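Local coordinates for hypothetical protein Lmaj011689 (Leishmania major, PDB 1YQF), which is of unknown function but belongs to the MAM33 family as a homologue of human p32, and is probably mitochondrial, at residues W54-K59 with F65-S70; L76-S81 with R169-K174; Y97-N102 with L130-G135; M106-S111 with T164-R169. All coordinates share one frame; numbering follows the deposited sequence.

Interaction 1 (W54-K59 with F65-S70); sequences WQVVRK and FDLTKS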
loop_
_atom_site.group_PDB
_atom_site.type_symbol
_atom_site.label_atom_id
_atom_site.label_comp_id
_atom_site.label_asym_id
_atom_site.label_seq_id
_atom_site.Cartn_x
_atom_site.Cartn_y
_atom_site.Cartn_z
ATOM N N TRP A 54 -2.941 -31.842 2.828
ATOM C CA TRP A 54 -3.504 -30.500 2.682
ATOM C C TRP A 54 -4.933 -30.512 2.132
ATOM O O TRP A 54 -5.313 -31.400 1.370
ATOM C CB TRP A 54 -2.615 -29.631 1.790
ATOM C CG TRP A 54 -1.212 -29.472 2.298
ATOM C CD1 TRP A 54 -0.130 -30.226 1.956
ATOM C CD2 TRP A 54 -0.738 -28.495 3.234
ATOM N NE1 TRP A 54 0.990 -29.784 2.620
ATOM C CE2 TRP A 54 0.646 -28.719 3.410
ATOM C CE3 TRP A 54 -1.340 -27.449 3.943
ATOM C CZ2 TRP A 54 1.430 -27.942 4.266
ATOM C CZ3 TRP A 54 -0.556 -26.675 4.794
ATOM C CH2 TRP A 54 0.813 -26.928 4.945
ATOM N N GLN A 55 -5.705 -29.510 2.539
ATOM C CA GLN A 55 -7.079 -29.308 2.092
ATOM C C GLN A 55 -7.166 -27.909 1.477
ATOM O O GLN A 55 -6.681 -26.939 2.062
ATOM C CB GLN A 55 -8.046 -29.425 3.279
ATOM C CG GLN A 55 -9.238 -30.357 3.057
ATOM C CD GLN A 55 -10.388 -29.689 2.314
ATOM O OE1 GLN A 55 -10.966 -28.713 2.796
ATOM N NE2 GLN A 55 -10.726 -30.220 1.142
ATOM N N VAL A 56 -7.776 -27.809 0.299
ATOM C CA VAL A 56 -7.940 -26.524 -0.379
ATOM C C VAL A 56 -9.284 -25.911 0.005
ATOM O O VAL A 56 -10.321 -26.568 -0.101
ATOM C CB VAL A 56 -7.883 -26.679 -1.912
ATOM C CG1 VAL A 56 -7.896 -25.313 -2.592
ATOM C CG2 VAL A 56 -6.648 -27.464 -2.333
ATOM N N VAL A 57 -9.265 -24.656 0.445
ATOM C CA VAL A 57 -10.490 -23.961 0.839
ATOM C C VAL A 57 -10.445 -22.502 0.405
ATOM O O VAL A 57 -9.556 -21.754 0.803
ATOM C CB VAL A 57 -10.730 -24.039 2.362
ATOM C CG1 VAL A 57 -11.932 -23.190 2.771
ATOM C CG2 VAL A 57 -10.940 -25.485 2.793
ATOM N N ARG A 58 -11.425 -22.111 -0.402
ATOM C CA ARG A 58 -11.518 -20.757 -0.930
ATOM C C ARG A 58 -12.207 -19.827 0.071
ATOM O O ARG A 58 -13.243 -20.173 0.640
ATOM C CB ARG A 58 -12.313 -20.783 -2.240
ATOM C CG ARG A 58 -12.611 -19.415 -2.840
ATOM C CD ARG A 58 -13.694 -19.442 -3.899
ATOM N NE ARG A 58 -13.213 -20.027 -5.150
ATOM C CZ ARG A 58 -13.171 -19.406 -6.331
ATOM N NH1 ARG A 58 -13.584 -18.144 -6.463
ATOM N NH2 ARG A 58 -12.708 -20.055 -7.396
ATOM N N LYS A 59 -11.621 -18.648 0.271
ATOM C CA LYS A 59 -12.254 -17.569 1.023
ATOM C C LYS A 59 -13.451 -17.105 0.176
ATOM O O LYS A 59 -13.244 -16.520 -0.882
ATOM C CB LYS A 59 -11.258 -16.421 1.252
ATOM C CG LYS A 59 -11.422 -15.653 2.558
ATOM C CD LYS A 59 -12.711 -14.838 2.577
ATOM C CE LYS A 59 -12.646 -13.713 3.606
ATOM N NZ LYS A 59 -11.857 -12.546 3.123
ATOM N N PHE A 65 -6.939 -18.382 -1.331
ATOM C CA PHE A 65 -7.071 -19.788 -0.974
ATOM C C PHE A 65 -6.144 -20.138 0.180
ATOM O O PHE A 65 -5.032 -19.633 0.275
ATOM C CB PHE A 65 -6.751 -20.679 -2.174
ATOM C CG PHE A 65 -7.690 -20.500 -3.332
ATOM C CD1 PHE A 65 -7.481 -19.490 -4.262
ATOM C CD2 PHE A 65 -8.778 -21.349 -3.501
ATOM C CE1 PHE A 65 -8.349 -19.321 -5.344
ATOM C CE2 PHE A 65 -9.650 -21.191 -4.581
ATOM C CZ PHE A 65 -9.434 -20.175 -5.502
ATOM N N ASP A 66 -6.625 -21.016 1.050
ATOM C CA ASP A 66 -5.864 -21.505 2.186
ATOM C C ASP A 66 -5.686 -23.007 2.051
ATOM O O ASP A 66 -6.656 -23.736 1.857
ATOM C CB ASP A 66 -6.615 -21.215 3.485
ATOM C CG ASP A 66 -6.450 -19.790 3.952
ATOM O OD1 ASP A 66 -5.951 -18.948 3.174
ATOM O OD2 ASP A 66 -6.800 -19.423 5.092
ATOM N N LEU A 67 -4.444 -23.462 2.155
ATOM C CA LEU A 67 -4.147 -24.880 2.284
ATOM C C LEU A 67 -3.962 -25.143 3.767
ATOM O O LEU A 67 -3.056 -24.588 4.378
ATOM C CB LEU A 67 -2.870 -25.224 1.530
ATOM C CG LEU A 67 -2.988 -25.206 0.008
ATOM C CD1 LEU A 67 -1.612 -25.171 -0.635
ATOM C CD2 LEU A 67 -3.765 -26.420 -0.458
ATOM N N THR A 68 -4.821 -25.977 4.346
ATOM C CA THR A 68 -4.772 -26.276 5.777
ATOM C C THR A 68 -4.404 -27.730 6.045
ATOM O O THR A 68 -4.768 -28.623 5.286
ATOM C CB THR A 68 -6.126 -25.969 6.439
ATOM O OG1 THR A 68 -7.157 -26.777 5.849
ATOM C CG2 THR A 68 -6.562 -24.535 6.168
ATOM N N LYS A 69 -3.696 -27.954 7.147
ATOM C CA LYS A 69 -3.284 -29.294 7.565
ATOM C C LYS A 69 -2.696 -29.245 8.975
ATOM O O LYS A 69 -2.095 -28.247 9.363
ATOM C CB LYS A 69 -2.259 -29.870 6.578
ATOM C CG LYS A 69 -1.054 -30.576 7.200
ATOM C CD LYS A 69 0.001 -30.903 6.155
ATOM C CE LYS A 69 1.306 -31.362 6.792
ATOM N NZ LYS A 69 2.404 -31.513 5.796
ATOM N N SER A 70 -2.858 -30.330 9.728
ATOM C CA SER A 70 -2.258 -30.441 11.056
ATOM C C SER A 70 -0.955 -31.232 10.994
ATOM O O SER A 70 -0.795 -32.121 10.154
ATOM C CB SER A 70 -3.228 -31.103 12.031
ATOM O OG SER A 70 -4.303 -30.229 12.337
#

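Interaction 2 (L76-S81 with R169-K174); sequences LVVRYS and RGVDEK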
loop_
_atom_site.group_PDB
_atom_site.type_symbol
_atom_site.label_atom_id
_atom_site.label_comp_id
_atom_site.label_asym_id
_atom_site.label_seq_id
_atom_site.Cartn_x
_atom_site.Cartn_y
_atom_site.Cartn_z
ATOM N N LEU A 76 -1.240 -25.668 10.558
ATOM C CA LEU A 76 -0.539 -25.059 9.430
ATOM C C LEU A 76 -1.521 -24.461 8.426
ATOM O O LEU A 76 -2.568 -25.039 8.150
ATOM C CB LEU A 76 0.356 -26.080 8.725
ATOM C CG LEU A 76 1.322 -26.885 9.601
ATOM C CD1 LEU A 76 2.052 -27.917 8.755
ATOM C CD2 LEU A 76 2.316 -25.982 10.302
ATOM N N VAL A 77 -1.175 -23.293 7.894
ATOM C CA VAL A 77 -1.954 -22.655 6.839
ATOM C C VAL A 77 -1.002 -22.057 5.810
ATOM O O VAL A 77 -0.122 -21.284 6.160
ATOM C CB VAL A 77 -2.870 -21.543 7.391
ATOM C CG1 VAL A 77 -3.631 -20.856 6.263
ATOM C CG2 VAL A 77 -3.855 -22.106 8.415
ATOM N N VAL A 78 -1.177 -22.424 4.546
ATOM C CA VAL A 78 -0.430 -21.821 3.448
ATOM C C VAL A 78 -1.423 -21.029 2.611
ATOM O O VAL A 78 -2.297 -21.599 1.965
ATOM C CB VAL A 78 0.267 -22.876 2.576
ATOM C CG1 VAL A 78 1.027 -22.209 1.431
ATOM C CG2 VAL A 78 1.209 -23.727 3.422
ATOM N N ARG A 79 -1.283 -19.710 2.634
ATOM C CA ARG A 79 -2.234 -18.812 1.997
ATOM C C ARG A 79 -1.642 -18.196 0.742
ATOM O O ARG A 79 -0.491 -17.777 0.726
ATOM C CB ARG A 79 -2.631 -17.714 2.983
ATOM C CG ARG A 79 -3.531 -16.637 2.402
ATOM C CD ARG A 79 -4.113 -15.725 3.456
ATOM N NE ARG A 79 -5.004 -16.434 4.376
ATOM C CZ ARG A 79 -5.413 -15.959 5.548
ATOM N NH1 ARG A 79 -5.014 -14.769 5.962
ATOM N NH2 ARG A 79 -6.227 -16.675 6.315
ATOM N N TYR A 80 -2.445 -18.140 -0.311
ATOM C CA TYR A 80 -2.033 -17.523 -1.565
ATOM C C TYR A 80 -3.226 -16.958 -2.307
ATOM O O TYR A 80 -4.374 -17.264 -1.990
ATOM C CB TYR A 80 -1.326 -18.539 -2.457
ATOM C CG TYR A 80 -2.194 -19.709 -2.850
ATOM C CD1 TYR A 80 -2.451 -20.737 -1.952
ATOM C CD2 TYR A 80 -2.761 -19.789 -4.121
ATOM C CE1 TYR A 80 -3.251 -21.813 -2.303
ATOM C CE2 TYR A 80 -3.560 -20.867 -4.483
ATOM C CZ TYR A 80 -3.800 -21.875 -3.569
ATOM O OH TYR A 80 -4.594 -22.945 -3.911
ATOM N N SER A 81 -2.932 -16.141 -3.309
ATOM C CA SER A 81 -3.945 -15.552 -4.170
ATOM C C SER A 81 -3.655 -15.976 -5.604
ATOM O O SER A 81 -2.490 -16.089 -5.999
ATOM C CB SER A 81 -3.921 -14.024 -4.051
ATOM O OG SER A 81 -4.858 -13.422 -4.932
ATOM N N ARG A 169 7.426 -29.979 7.258
ATOM C CA ARG A 169 5.985 -29.750 7.374
ATOM C C ARG A 169 5.215 -29.696 6.045
ATOM O O ARG A 169 4.069 -29.255 6.015
ATOM C CB ARG A 169 5.753 -28.450 8.145
ATOM C CG ARG A 169 6.072 -28.586 9.601
ATOM C CD ARG A 169 6.273 -27.269 10.323
ATOM N NE ARG A 169 6.573 -27.496 11.732
ATOM C CZ ARG A 169 7.702 -28.022 12.197
ATOM N NH1 ARG A 169 8.687 -28.383 11.375
ATOM N NH2 ARG A 169 7.856 -28.184 13.503
ATOM N N GLY A 170 5.831 -30.147 4.958
ATOM C CA GLY A 170 5.172 -30.160 3.658
ATOM C C GLY A 170 5.286 -28.866 2.870
ATOM O O GLY A 170 4.763 -28.778 1.758
ATOM N N VAL A 171 5.959 -27.866 3.441
ATOM C CA VAL A 171 6.204 -26.601 2.758
ATOM C C VAL A 171 7.508 -26.740 1.975
ATOM O O VAL A 171 8.586 -26.404 2.464
ATOM C CB VAL A 171 6.285 -25.427 3.752
ATOM C CG1 VAL A 171 6.457 -24.101 3.015
ATOM C CG2 VAL A 171 5.042 -25.387 4.623
ATOM N N ASP A 172 7.383 -27.244 0.751
ATOM C CA ASP A 172 8.535 -27.597 -0.079
ATOM C C ASP A 172 8.290 -27.214 -1.544
ATOM O O ASP A 172 7.409 -26.405 -1.835
ATOM C CB ASP A 172 8.837 -29.100 0.071
ATOM C CG ASP A 172 7.612 -29.971 -0.144
ATOM O OD1 ASP A 172 6.728 -29.590 -0.940
ATOM O OD2 ASP A 172 7.446 -31.063 0.446
ATOM N N GLU A 173 9.078 -27.778 -2.457
ATOM C CA GLU A 173 8.937 -27.490 -3.883
ATOM C C GLU A 173 7.697 -28.130 -4.505
ATOM O O GLU A 173 7.180 -27.627 -5.499
ATOM C CB GLU A 173 10.182 -27.945 -4.641
ATOM C CG GLU A 173 11.438 -27.182 -4.252
ATOM C CD GLU A 173 12.609 -27.432 -5.191
ATOM O OE1 GLU A 173 12.453 -28.188 -6.182
ATOM O OE2 GLU A 173 13.691 -26.865 -4.938
ATOM N N LYS A 174 7.233 -29.239 -3.932
ATOM C CA LYS A 174 6.003 -29.889 -4.393
ATOM C C LYS A 174 4.762 -29.051 -4.097
ATOM O O LYS A 174 3.803 -29.072 -4.866
ATOM C CB LYS A 174 5.849 -31.276 -3.760
ATOM C CG LYS A 174 7.002 -32.233 -4.047
ATOM C CD LYS A 174 7.197 -32.470 -5.545
ATOM C CE LYS A 174 8.444 -33.295 -5.825
ATOM N NZ LYS A 174 9.674 -32.683 -5.230
#

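Interaction 3 (Y97-N102 with L130-G135); sequences YITQKN and LAKDTG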
loop_
_atom_site.group_PDB
_atom_site.type_symbol
_atom_site.label_atom_id
_atom_site.label_comp_id
_atom_site.label_asym_id
_atom_site.label_seq_id
_atom_site.Cartn_x
_atom_site.Cartn_y
_atom_site.Cartn_z
ATOM N N TYR A 97 1.571 -19.951 7.762
ATOM C CA TYR A 97 1.285 -19.723 9.171
ATOM C C TYR A 97 1.421 -21.024 9.955
ATOM O O TYR A 97 0.893 -22.058 9.557
ATOM C CB TYR A 97 -0.117 -19.137 9.349
ATOM C CG TYR A 97 -0.348 -17.866 8.562
ATOM C CD1 TYR A 97 -0.764 -17.917 7.233
ATOM C CD2 TYR A 97 -0.149 -16.616 9.139
ATOM C CE1 TYR A 97 -0.974 -16.752 6.496
ATOM C CE2 TYR A 97 -0.356 -15.446 8.409
ATOM C CZ TYR A 97 -0.771 -15.525 7.088
ATOM O OH TYR A 97 -0.991 -14.383 6.355
ATOM N N ILE A 98 2.141 -20.964 11.067
ATOM C CA ILE A 98 2.317 -22.107 11.953
ATOM C C ILE A 98 1.824 -21.668 13.323
ATOM O O ILE A 98 2.461 -20.854 13.980
ATOM C CB ILE A 98 3.806 -22.535 12.009
ATOM C CG1 ILE A 98 4.319 -22.849 10.599
ATOM C CG2 ILE A 98 3.984 -23.748 12.921
ATOM C CD1 ILE A 98 5.764 -23.307 10.542
ATOM N N THR A 99 0.679 -22.199 13.740
ATOM C CA THR A 99 0.053 -21.802 14.994
ATOM C C THR A 99 0.189 -22.897 16.051
ATOM O O THR A 99 -0.197 -24.044 15.828
ATOM C CB THR A 99 -1.434 -21.469 14.752
ATOM O OG1 THR A 99 -1.540 -20.282 13.956
ATOM C CG2 THR A 99 -2.145 -21.112 16.065
ATOM N N GLN A 100 0.736 -22.527 17.202
ATOM C CA GLN A 100 0.895 -23.441 18.326
ATOM C C GLN A 100 -0.424 -23.601 19.074
ATOM O O GLN A 100 -1.391 -22.887 18.807
ATOM C CB GLN A 100 1.968 -22.922 19.289
ATOM C CG GLN A 100 3.351 -22.705 18.668
ATOM C CD GLN A 100 4.038 -23.993 18.228
ATOM O OE1 GLN A 100 3.647 -25.086 18.631
ATOM N NE2 GLN A 100 5.065 -23.860 17.402
ATOM N N LYS A 101 -0.451 -24.546 20.010
ATOM C CA LYS A 101 -1.629 -24.800 20.842
ATOM C C LYS A 101 -2.051 -23.548 21.622
ATOM O O LYS A 101 -3.242 -23.235 21.714
ATOM C CB LYS A 101 -1.345 -25.965 21.801
ATOM C CG LYS A 101 -2.511 -26.357 22.707
ATOM C CD LYS A 101 -2.418 -27.813 23.171
ATOM C CE LYS A 101 -1.172 -28.086 24.013
ATOM N NZ LYS A 101 -1.135 -27.293 25.273
ATOM N N ASN A 102 -1.071 -22.822 22.153
ATOM C CA ASN A 102 -1.339 -21.595 22.907
ATOM C C ASN A 102 -1.706 -20.365 22.054
ATOM O O ASN A 102 -2.000 -19.300 22.602
ATOM C CB ASN A 102 -0.153 -21.271 23.824
ATOM C CG ASN A 102 1.025 -20.655 23.084
ATOM O OD1 ASN A 102 1.251 -20.922 21.902
ATOM N ND2 ASN A 102 1.793 -19.832 23.790
ATOM N N LEU A 130 -4.683 -12.367 15.130
ATOM C CA LEU A 130 -3.851 -11.210 14.834
ATOM C C LEU A 130 -3.035 -11.436 13.560
ATOM O O LEU A 130 -2.831 -10.516 12.771
ATOM C CB LEU A 130 -2.921 -10.926 16.015
ATOM C CG LEU A 130 -2.020 -9.693 15.958
ATOM C CD1 LEU A 130 -2.825 -8.421 15.756
ATOM C CD2 LEU A 130 -1.213 -9.613 17.241
ATOM N N ALA A 131 -2.588 -12.673 13.369
ATOM C CA ALA A 131 -1.791 -13.060 12.209
ATOM C C ALA A 131 -2.638 -13.284 10.955
ATOM O O ALA A 131 -2.243 -12.889 9.857
ATOM C CB ALA A 131 -1.011 -14.326 12.530
ATOM N N LYS A 132 -3.801 -13.911 11.124
ATOM C CA LYS A 132 -4.556 -14.452 9.985
ATOM C C LYS A 132 -5.844 -13.709 9.634
ATOM O O LYS A 132 -6.430 -13.975 8.589
ATOM C CB LYS A 132 -4.846 -15.942 10.215
ATOM C CG LYS A 132 -3.589 -16.793 10.145
ATOM C CD LYS A 132 -3.878 -18.274 10.304
ATOM C CE LYS A 132 -4.099 -18.662 11.757
ATOM N NZ LYS A 132 -4.291 -20.136 11.892
ATOM N N ASP A 133 -6.276 -12.771 10.474
ATOM C CA ASP A 133 -7.468 -11.977 10.169
ATOM C C ASP A 133 -7.268 -11.243 8.845
ATOM O O ASP A 133 -6.176 -10.760 8.551
ATOM C CB ASP A 133 -7.777 -10.957 11.277
ATOM C CG ASP A 133 -8.561 -11.554 12.447
ATOM O OD1 ASP A 133 -8.989 -12.726 12.382
ATOM O OD2 ASP A 133 -8.801 -10.904 13.488
ATOM N N THR A 134 -8.324 -11.190 8.040
ATOM C CA THR A 134 -8.311 -10.416 6.799
ATOM C C THR A 134 -8.877 -9.037 7.089
ATOM O O THR A 134 -9.527 -8.830 8.117
ATOM C CB THR A 134 -9.141 -11.102 5.690
ATOM O OG1 THR A 134 -10.403 -11.553 6.211
ATOM C CG2 THR A 134 -8.450 -12.366 5.204
ATOM N N GLY A 135 -8.616 -8.095 6.190
ATOM C CA GLY A 135 -9.144 -6.749 6.326
ATOM C C GLY A 135 -8.082 -5.679 6.469
ATOM O O GLY A 135 -6.909 -5.961 6.733
HETATM O O HOH W 1 -0.643 -12.141 7.862
HETATM O O HOH W 2 -1.748 -21.307 11.438
#

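Interaction 4 (M106-S111 with T164-R169); sequences MQADLS and TYLEKR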
loop_
_atom_site.group_PDB
_atom_site.type_symbol
_atom_site.label_atom_id
_atom_site.label_comp_id
_atom_site.label_asym_id
_atom_site.label_seq_id
_atom_site.Cartn_x
_atom_site.Cartn_y
_atom_site.Cartn_z
ATOM N N MET A 106 3.830 -18.293 13.906
ATOM C CA MET A 106 4.896 -17.874 13.006
ATOM C C MET A 106 4.308 -17.618 11.630
ATOM O O MET A 106 3.488 -18.393 11.149
ATOM C CB MET A 106 5.957 -18.964 12.877
ATOM C CG MET A 106 7.143 -18.557 11.989
ATOM S SD MET A 106 8.115 -19.949 11.427
ATOM C CE MET A 106 9.029 -20.327 12.881
ATOM N N GLN A 107 4.760 -16.547 10.992
ATOM C CA GLN A 107 4.410 -16.254 9.611
ATOM C C GLN A 107 5.690 -16.229 8.783
ATOM O O GLN A 107 6.600 -15.459 9.075
ATOM C CB GLN A 107 3.698 -14.901 9.513
ATOM C CG GLN A 107 3.224 -14.549 8.108
ATOM C CD GLN A 107 2.759 -13.109 7.978
ATOM O OE1 GLN A 107 1.977 -12.623 8.797
ATOM N NE2 GLN A 107 3.234 -12.428 6.946
ATOM N N ALA A 108 5.755 -17.071 7.754
ATOM C CA ALA A 108 6.890 -17.078 6.835
ATOM C C ALA A 108 6.411 -16.653 5.456
ATOM O O ALA A 108 5.497 -17.259 4.905
ATOM C CB ALA A 108 7.525 -18.456 6.777
ATOM N N ASP A 109 7.019 -15.603 4.909
ATOM C CA ASP A 109 6.712 -15.157 3.554
ATOM C C ASP A 109 7.719 -15.756 2.597
ATOM O O ASP A 109 8.917 -15.565 2.760
ATOM C CB ASP A 109 6.784 -13.635 3.453
ATOM C CG ASP A 109 5.819 -12.937 4.382
ATOM O OD1 ASP A 109 5.294 -13.584 5.317
ATOM O OD2 ASP A 109 5.537 -11.727 4.254
ATOM N N LEU A 110 7.237 -16.477 1.595
ATOM C CA LEU A 110 8.114 -17.037 0.582
ATOM C C LEU A 110 7.601 -16.723 -0.807
ATOM O O LEU A 110 6.417 -16.481 -1.008
ATOM C CB LEU A 110 8.253 -18.553 0.751
ATOM C CG LEU A 110 8.601 -19.063 2.149
ATOM C CD1 LEU A 110 7.339 -19.324 2.936
ATOM C CD2 LEU A 110 9.444 -20.323 2.081
ATOM N N SER A 111 8.517 -16.718 -1.764
ATOM C CA SER A 111 8.163 -16.571 -3.167
ATOM C C SER A 111 8.584 -17.832 -3.911
ATOM O O SER A 111 9.555 -18.496 -3.534
ATOM C CB SER A 111 8.827 -15.330 -3.765
ATOM O OG SER A 111 10.202 -15.275 -3.444
ATOM N N THR A 164 14.609 -26.144 6.241
ATOM C CA THR A 164 14.452 -27.566 6.521
ATOM C C THR A 164 13.239 -27.776 7.405
ATOM O O THR A 164 12.439 -28.671 7.175
ATOM C CB THR A 164 15.707 -28.104 7.226
ATOM O OG1 THR A 164 16.822 -28.069 6.326
ATOM C CG2 THR A 164 15.554 -29.584 7.585
ATOM N N TYR A 165 13.126 -26.942 8.426
ATOM C CA TYR A 165 12.003 -26.971 9.354
ATOM C C TYR A 165 10.680 -26.826 8.598
ATOM O O TYR A 165 9.718 -27.536 8.879
ATOM C CB TYR A 165 12.190 -25.854 10.386
ATOM C CG TYR A 165 10.978 -25.488 11.204
ATOM C CD1 TYR A 165 10.076 -24.525 10.753
ATOM C CD2 TYR A 165 10.757 -26.064 12.448
ATOM C CE1 TYR A 165 8.977 -24.166 11.509
ATOM C CE2 TYR A 165 9.664 -25.709 13.214
ATOM C CZ TYR A 165 8.774 -24.758 12.740
ATOM O OH TYR A 165 7.681 -24.404 13.496
ATOM N N LEU A 166 10.645 -25.925 7.622
ATOM C CA LEU A 166 9.450 -25.725 6.808
ATOM C C LEU A 166 9.215 -26.938 5.909
ATOM O O LEU A 166 8.083 -27.387 5.748
ATOM C CB LEU A 166 9.579 -24.454 5.962
ATOM C CG LEU A 166 9.374 -23.123 6.692
ATOM C CD1 LEU A 166 9.797 -21.965 5.805
ATOM C CD2 LEU A 166 7.930 -22.955 7.122
ATOM N N GLU A 167 10.299 -27.469 5.347
ATOM C CA GLU A 167 10.253 -28.625 4.450
ATOM C C GLU A 167 9.652 -29.868 5.109
ATOM O O GLU A 167 8.873 -30.587 4.477
ATOM C CB GLU A 167 11.660 -28.946 3.937
ATOM C CG GLU A 167 11.722 -30.086 2.932
ATOM C CD GLU A 167 13.120 -30.303 2.389
ATOM O OE1 GLU A 167 13.673 -29.363 1.779
ATOM O OE2 GLU A 167 13.666 -31.411 2.574
ATOM N N LYS A 168 10.026 -30.117 6.369
ATOM C CA LYS A 168 9.494 -31.246 7.137
ATOM C C LYS A 168 7.971 -31.194 7.220
ATOM O O LYS A 168 7.310 -32.229 7.245
ATOM C CB LYS A 168 10.074 -31.261 8.560
ATOM C CG LYS A 168 11.555 -31.640 8.656
ATOM C CD LYS A 168 12.013 -31.717 10.117
ATOM C CE LYS A 168 13.520 -31.937 10.231
ATOM N NZ LYS A 168 13.992 -31.943 11.647
ATOM N N ARG A 169 7.426 -29.979 7.258
ATOM C CA ARG A 169 5.985 -29.750 7.374
ATOM C C ARG A 169 5.215 -29.696 6.045
ATOM O O ARG A 169 4.069 -29.255 6.015
ATOM C CB ARG A 169 5.753 -28.450 8.145
ATOM C CG ARG A 169 6.072 -28.586 9.601
ATOM C CD ARG A 169 6.273 -27.269 10.323
ATOM N NE ARG A 169 6.573 -27.496 11.732
ATOM C CZ ARG A 169 7.702 -28.022 12.197
ATOM N NH1 ARG A 169 8.687 -28.383 11.375
ATOM N NH2 ARG A 169 7.856 -28.184 13.503
#

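Interaction 1 (W54-K59 with F65-S70)
Lys-69 lays its CD over a face of the Trp-54 indole, a CH-pi contact: the extended lysine runs obliquely over the ring, its CD 3.8 Å from the centroid of the five-membered ring and 20° off the normal. With CG anti to its carbonyl carbon (chi1 -59°), Trp-54 also brings CE3 to 3.6 Å from Leu-67 CB, while Leu-67 O sits at the ring's edge. Further along, Val-56 and Leu-67 lie side by side, CG2 to CD2 3.6 Å. Arg-58 keeps its CG anti to the backbone N (chi1 174°) and runs beside Phe-65, with Arg-58 CB 3.6 Å from Phe-65 CE2; its guanidinium stands steeply to the ring, with Phe-65 CZ over one face. Gln-55 with Thr-68 and Val-57 with Asp-66 are the hydrogen-bonded pairs of this antiparallel hairpin. Lys-69 NZ bonds Arg-169 O and Asp-66 pairs with Arg-79, both beyond the hairpin. The contact therefore rests on four backbone bonds, aliphatic stems against aromatic rings, and Leu-67 packed on Val-56 and Trp-54.

Interaction 2 (L76-S81 with R169-K174)
Leu-76 holds its CG anti to the carbonyl carbon (chi1 -51°) and, with chi2 at 176°, sets both methyls against the Arg-169 stem. The arginine takes the same first rotamer (chi1 -72°) and runs straight from CG to NE, and the two side chains cross at about a right angle where the leucine meets the aliphatic stem. Leu-76 CD1 lies 3.8 Å from Arg-169 CB and 3.7 Å from Arg-169 O, while Leu-76 CD2 approaches Arg-169 CD at 4.2 Å. Two residues further along the strand, Val-78 also faces the 169-174 segment and touches Val-171 through their CG2 methyls, 4.3 Å apart, a looser contact.

The turn that presents these groups is a Schellman motif ending helix 156-168: Gly-170, at positive phi, is its C-prime residue, and Val-171 N returns to Leu-166 O. Val-171 then centres an inverse gamma turn, and Asp-172 takes the N-cap of helix 173-202, its OD1 bonded to Leu-175 N.

The polar end of Arg-169 is spent elsewhere: on Tyr-165, in a salt bridge from NE to Glu-74, and through NH2 on Ser-23 of the third subunit. Across this buried contact, then, the attraction is apolar, and the arginine serves as a hydrocarbon surface on the strand side while its charge is probably balanced by Glu-74 at the guanidinium end.

Interaction 3 (Y97-N102 with L130-G135)
The Tyr-97 ring carries the Lys-132 stem on one face and a water at its edge. Lys-132 CG sits 3.6 Å above the ring plane, displaced toward the rim, and 3.8 Å from the centroid, 20° off the normal: a CH-pi contact. The two side chains slide past each other in opposite directions. In the ring plane, Tyr-97 OH donates to water 1 at 2.7 Å, and that water donates in turn to Ala-131 O, also at 2.7 Å. Ala-131 adds a methyl contact, its CB 4.2 Å from Tyr-97 CD2.

The lysine chain bends at chi3 (-79°), which brings its end beside Thr-99. There NZ donates to water 2 at 2.8 Å, and the same water lies 2.7 Å from Thr-99 OG1, a hydroxyl that is also hydrogen-bonded to Thr-105. Two waters thus bridge strand and helix on a contact whose direct part is carbon against ring, giving the phenol and the ammonium each a water-bridged partner across the contact.

Strand 92-99 lies between strands 74-81 and 105-113, and the short helix 128-132, which follows strand 116-125 in the chain, packs on it, with Ala-131 also touching Tyr-125. From strand 74-81, Arg-79 packs against Tyr-97 and bonds Lys-132 O, tying the helix end to a second strand.

Interaction 4 (M106-S111 with T164-R169)
Met-106 and Tyr-165 come at each other from opposite directions. The methionine has CG anti to its backbone N (chi1 -177°) and bends at chi3, which puts CE 4.1 Å from Tyr-165 CE1; its SD stands 5.5 Å from the ring centroid, 62° off the normal, an oblique Met-aromatic contact. Leu-110 and Leu-166 meet tip to tip, CD2 to CD1 4.1 Å, and the same Leu-166 CD1 lies 4.3 Å from Ala-108 CB. One leucine methyl thus touches two strand residues, Ala-108 and Leu-110. On the helix side, Arg-169 makes a cation-pi contact with one face of the Tyr-165 ring, NH1 3.3 Å above the plane and offset toward the rim. Separately, NH1 donates to the backbone Tyr-165 O at 2.8 Å. Leu-27 of the third subunit also packs on Tyr-165. Strand 106-111 and helix 164-168 run nearly perpendicular, 97° between their directions and 11.9 Å apart at closest approach: helix-on-sheet packing, here across the twisted antiparallel sheet of the p32-like fold.

Overall arrangement
All four contacts use one antiparallel sheet whose six strands follow chain order. Interaction 1 is the hairpin at one margin and closes before the others open. Interaction 2 spans from strand 74-81 to the start of helix 173-202 and encloses interactions 3 and 4, which cross each other along the chain. Interactions 2 and 4 share Arg-169, their centres about 8 Å apart; the centres of 1 and 2 are about 9 Å apart, joined by Lys-69 and Arg-169. Interaction 3 lies about 14 Å from both 1 and 4. The sheet thus carries helix 128-132 on one face and helices 156-168 and 173-202 on the other, and interactions 2, 3 and 4 all reach the third subunit of the trimer.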